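Local coordinates for uncharacterized protein (PDB 5HBA) that forms the globular head of the A chain of zebrafish complement C1q, a trimer-forming domain that probably takes part in target recognition in innate immunity, at residues Leu64-Thr69 with Ala94-Leu99; Asp102-Glu107 with Ala124-Phe129. All blocks are in the same frame, centred on the assembly; numbering follows the deposited sequence.

Contact 1: Leu64-Thr69 with Ala94-Leu99; sequences LRLKST and AVLTLL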
# COMPACT_ATOMS: atom_id res chain seq x y z
N LEU A 64 9.61 -2.50 10.44
CA LEU A 64 9.37 -1.07 10.52
C LEU A 64 8.10 -0.78 11.31
O LEU A 64 7.11 -1.52 11.23
CB LEU A 64 9.28 -0.46 9.12
CG LEU A 64 10.60 -0.29 8.37
CD1 LEU A 64 10.35 -0.31 6.89
CD2 LEU A 64 11.28 1.04 8.74
N ARG A 65 8.14 0.29 12.09
CA ARG A 65 6.95 0.75 12.79
C ARG A 65 6.47 2.04 12.15
O ARG A 65 7.28 2.90 11.79
CB ARG A 65 7.26 1.02 14.27
CG ARG A 65 7.43 -0.22 15.10
CD ARG A 65 7.38 0.10 16.60
NE ARG A 65 7.55 -1.12 17.39
CZ ARG A 65 8.71 -1.52 17.90
NH1 ARG A 65 9.79 -0.78 17.74
NH2 ARG A 65 8.78 -2.65 18.58
N LEU A 66 5.16 2.17 12.00
CA LEU A 66 4.59 3.48 11.70
C LEU A 66 4.18 4.09 13.03
O LEU A 66 3.44 3.48 13.80
CB LEU A 66 3.37 3.35 10.78
CG LEU A 66 2.59 4.64 10.47
CD1 LEU A 66 3.40 5.55 9.50
CD2 LEU A 66 1.24 4.27 9.88
N LYS A 67 4.68 5.29 13.32
CA LYS A 67 4.47 5.90 14.64
C LYS A 67 3.90 7.32 14.53
O LYS A 67 4.05 7.97 13.50
CB LYS A 67 5.79 5.93 15.43
CG LYS A 67 6.30 4.55 15.89
CD LYS A 67 7.51 4.66 16.83
CE LYS A 67 7.10 4.83 18.30
NZ LYS A 67 6.51 3.57 18.87
N SER A 68 3.25 7.79 15.60
CA SER A 68 2.78 9.18 15.68
C SER A 68 2.90 9.73 17.10
O SER A 68 2.94 8.97 18.07
CB SER A 68 1.31 9.28 15.27
OG SER A 68 0.47 8.77 16.29
N THR A 69 2.93 11.06 17.23
CA THR A 69 2.84 11.69 18.55
C THR A 69 1.42 12.16 18.83
O THR A 69 1.20 12.97 19.73
CB THR A 69 3.77 12.90 18.70
OG1 THR A 69 3.55 13.83 17.63
CG2 THR A 69 5.23 12.47 18.72
N ALA A 94 -1.65 3.35 7.30
CA ALA A 94 -2.88 3.48 8.06
C ALA A 94 -3.62 4.77 7.73
O ALA A 94 -3.02 5.71 7.21
CB ALA A 94 -2.60 3.40 9.56
N VAL A 95 -4.91 4.79 8.04
CA VAL A 95 -5.67 6.04 8.05
C VAL A 95 -5.68 6.60 9.47
O VAL A 95 -6.17 5.94 10.41
CB VAL A 95 -7.11 5.85 7.54
CG1 VAL A 95 -7.97 7.05 7.89
CG2 VAL A 95 -7.11 5.65 6.03
N LEU A 96 -5.12 7.79 9.64
CA LEU A 96 -4.96 8.37 10.97
C LEU A 96 -5.62 9.74 11.10
O LEU A 96 -5.62 10.54 10.16
CB LEU A 96 -3.46 8.53 11.29
CG LEU A 96 -2.58 7.28 11.21
CD1 LEU A 96 -1.12 7.65 11.49
CD2 LEU A 96 -3.06 6.23 12.19
N THR A 97 -6.17 10.02 12.29
CA THR A 97 -6.70 11.34 12.62
C THR A 97 -5.61 12.12 13.34
O THR A 97 -5.09 11.65 14.36
CB THR A 97 -7.91 11.22 13.58
OG1 THR A 97 -8.86 10.31 13.03
CG2 THR A 97 -8.56 12.58 13.78
N LEU A 98 -5.26 13.29 12.82
CA LEU A 98 -4.17 14.06 13.39
C LEU A 98 -4.60 15.46 13.85
O LEU A 98 -5.46 16.09 13.22
CB LEU A 98 -3.02 14.19 12.39
CG LEU A 98 -2.41 12.91 11.80
CD1 LEU A 98 -1.37 13.28 10.75
CD2 LEU A 98 -1.77 12.06 12.90
N LEU A 99 -4.00 15.93 14.94
CA LEU A 99 -4.20 17.32 15.38
C LEU A 99 -3.02 18.16 14.92
O LEU A 99 -1.99 17.61 14.52
CB LEU A 99 -4.33 17.39 16.90
CG LEU A 99 -5.51 16.59 17.45
CD1 LEU A 99 -5.64 16.70 18.96
CD2 LEU A 99 -6.77 17.08 16.76

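Contact 2: Asp102-Glu107 with Ala124-Phe129; sequences DKVWIE and AVFNGF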
# COMPACT_ATOMS: atom_id res chain seq x y z
N ASP A 102 0.89 17.30 15.52
CA ASP A 102 1.17 15.87 15.60
C ASP A 102 2.21 15.47 14.56
O ASP A 102 2.21 15.99 13.44
CB ASP A 102 -0.09 15.02 15.40
CG ASP A 102 -1.07 15.12 16.55
OD1 ASP A 102 -0.68 15.64 17.62
OD2 ASP A 102 -2.23 14.68 16.37
N LYS A 103 3.10 14.55 14.92
CA LYS A 103 4.14 14.10 14.00
C LYS A 103 3.89 12.64 13.60
O LYS A 103 3.35 11.88 14.40
CB LYS A 103 5.52 14.26 14.63
CG LYS A 103 5.89 15.73 14.87
CD LYS A 103 7.26 15.88 15.52
CE LYS A 103 7.59 17.36 15.76
NZ LYS A 103 7.82 18.13 14.48
N VAL A 104 4.26 12.28 12.37
CA VAL A 104 4.13 10.89 11.91
C VAL A 104 5.43 10.49 11.22
O VAL A 104 6.03 11.30 10.48
CB VAL A 104 2.93 10.70 10.96
CG1 VAL A 104 2.81 9.23 10.53
CG2 VAL A 104 1.63 11.14 11.65
N TRP A 105 5.88 9.27 11.47
CA TRP A 105 7.13 8.83 10.86
C TRP A 105 7.20 7.31 10.80
O TRP A 105 6.33 6.61 11.32
CB TRP A 105 8.33 9.41 11.63
CG TRP A 105 8.56 8.83 13.02
CD1 TRP A 105 9.48 7.87 13.35
CD2 TRP A 105 7.92 9.20 14.26
NE1 TRP A 105 9.44 7.61 14.71
CE2 TRP A 105 8.49 8.42 15.29
CE3 TRP A 105 6.91 10.12 14.60
CZ2 TRP A 105 8.09 8.51 16.62
CZ3 TRP A 105 6.51 10.21 15.93
CH2 TRP A 105 7.10 9.41 16.93
N ILE A 106 8.27 6.82 10.22
CA ILE A 106 8.67 5.46 10.28
C ILE A 106 10.03 5.31 10.87
O ILE A 106 10.86 6.13 10.78
CB ILE A 106 8.58 4.75 8.93
CG1 ILE A 106 9.52 5.39 7.90
CG2 ILE A 106 7.16 4.76 8.45
CD1 ILE A 106 9.52 4.76 6.53
N GLU A 107 10.22 4.17 11.41
CA GLU A 107 11.25 3.74 12.34
C GLU A 107 11.54 2.25 12.18
O GLU A 107 10.61 1.41 12.18
CB GLU A 107 10.85 4.15 13.77
CG GLU A 107 11.83 3.86 14.86
CD GLU A 107 11.33 4.36 16.22
OE1 GLU A 107 10.19 4.89 16.28
OE2 GLU A 107 12.06 4.20 17.22
N ALA A 124 13.60 3.21 0.97
CA ALA A 124 12.25 3.49 1.46
C ALA A 124 11.53 4.58 0.68
O ALA A 124 12.12 5.61 0.37
CB ALA A 124 12.29 3.83 2.97
N VAL A 125 10.26 4.32 0.37
CA VAL A 125 9.36 5.33 -0.18
C VAL A 125 8.24 5.53 0.84
O VAL A 125 7.58 4.57 1.24
CB VAL A 125 8.78 4.90 -1.56
CG1 VAL A 125 7.81 5.95 -2.09
CG2 VAL A 125 9.91 4.68 -2.58
N PHE A 126 8.05 6.76 1.30
CA PHE A 126 7.05 7.07 2.32
C PHE A 126 6.10 8.07 1.70
O PHE A 126 6.53 9.13 1.22
CB PHE A 126 7.75 7.68 3.54
CG PHE A 126 6.88 7.85 4.76
CD1 PHE A 126 5.70 7.13 4.91
CD2 PHE A 126 7.24 8.74 5.76
CE1 PHE A 126 4.90 7.28 6.05
CE2 PHE A 126 6.45 8.90 6.91
CZ PHE A 126 5.28 8.17 7.04
N ASN A 127 4.81 7.73 1.70
CA ASN A 127 3.79 8.55 1.05
C ASN A 127 2.65 8.92 1.99
O ASN A 127 2.33 8.16 2.92
CB ASN A 127 3.20 7.81 -0.15
CG ASN A 127 4.26 7.39 -1.14
OD1 ASN A 127 5.11 8.19 -1.54
ND2 ASN A 127 4.22 6.12 -1.56
N GLY A 128 2.01 10.06 1.74
CA GLY A 128 0.89 10.47 2.57
C GLY A 128 0.09 11.62 2.00
O GLY A 128 0.61 12.42 1.22
N PHE A 129 -1.18 11.72 2.39
CA PHE A 129 -2.02 12.83 1.94
C PHE A 129 -3.26 13.01 2.82
O PHE A 129 -3.74 12.06 3.46
CB PHE A 129 -2.41 12.69 0.46
CG PHE A 129 -2.99 11.36 0.10
CD1 PHE A 129 -4.35 11.11 0.27
CD2 PHE A 129 -2.19 10.35 -0.41
CE1 PHE A 129 -4.89 9.88 -0.06
CE2 PHE A 129 -2.73 9.11 -0.74
CZ PHE A 129 -4.07 8.88 -0.57

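Contact 1: Leu64-Thr69 with Ala94-Leu99
L66 bridges the two sheets of the C1q sandwich here, reaching from strand 62-68 to strand 87-98 with a single methyl. That methyl, CD2, lies 4.0 Å from A94 CB and 4.4 Å from L96 CD1, so it touches two residues that sit two apart on the far strand and both point back at it. The fit is tighter on A94, where the backbone joins in as well: L66 CD2 is 4.0 Å from A94 N. What carries the methyl this far is the first torsion, which sets CG anti to the backbone N (chi1 175°) and extends the side chain into the interior. The CA atoms of L66 and A94 remain 8.3 Å apart, and no hydrogen bond spans the two segments.

Beyond this small apolar group the contact thins quickly. S68 also points across but makes no contact, and its OG is hydrogen-bonded to V74 N and S70 OG near its own strand. T69 and T97, which take no part, are exposed. On the face of strand 87-98 away from L66, V95 packs on F6 of the second subunit, and its O accepts a hydrogen bond from S29 OG of the second subunit. L76 on A94 and V74 on L96 extend the apolar layer within the chain. With just 153 Å² buried and only aliphatic carbon meeting across the side chains, the two strands are held together here by dispersion and exclusion of water, not by directional bonds.

Contact 2: Asp102-Glu107 with Ala124-Phe129
Strands 103-109 and 120-133 face one another across the jelly-roll sandwich of the C1q fold, and the ring of F126 lies between them. I106 covers one face of that ring: its CG2 methyl stands 4.3 Å from the centroid of the F126 ring, 17° off the normal, a CH-pi contact displaced toward the rim. The same I106 CG2 is 4.1 Å from F126 CZ. Two torsions bring the groups together. F126 holds CG anti to its N (chi1 -171°), which sends the ring across to the opposing sheet. I106 instead places CG1 between its N and its carbonyl carbon, with CG2 beside the N, and the I106 and F126 side chains pass alongside one another, pointing opposite ways.

The leading end of the phenyl also meets the main chain. F126 CE2 comes within 4.0 Å of W105 CA, an oblique approach, and V104 O lies near the ring plane at the edge, 4.3 Å from F126 CE2. V104 adds its CG1 methyl at 4.4 Å from F126 CZ. W105 itself directs its indole away, to the other side of its sheet, where it packs edge-to-face with Y41.

The strand axes run antiparallel at 158° and approach to 9.2 Å. L66 of strand 62-68 flanks both V104 and I106, while F52 and F54 of strand 48-59 reach them from the facing sheet. F6 of strand 5-10 stacks edge-to-face with F126; past that sheet, N127 ND2 bonds to G93 O of the third subunit.

Contacts 1 and 2 come one after the other along the chain, with their centres 8 Å apart, and both span the same pair of sheets. Strands 62-68 and 103-109 are neighbours in one sheet, joined by pairings such as R65 N with E107 O (2.7 Å, a probable hydrogen bond); strands 87-98 and 120-133 belong to the other, each paired with strand 48-59. The turn from strand 87-98 to strand 103-109 leads from contact 1 straight into contact 2, crossing between the sheets. The two contacts therefore belong to one continuous hydrophobic core, and the sheet with strands 87-98 and 120-133 turns its other face to the neighbouring subunits of the trimer.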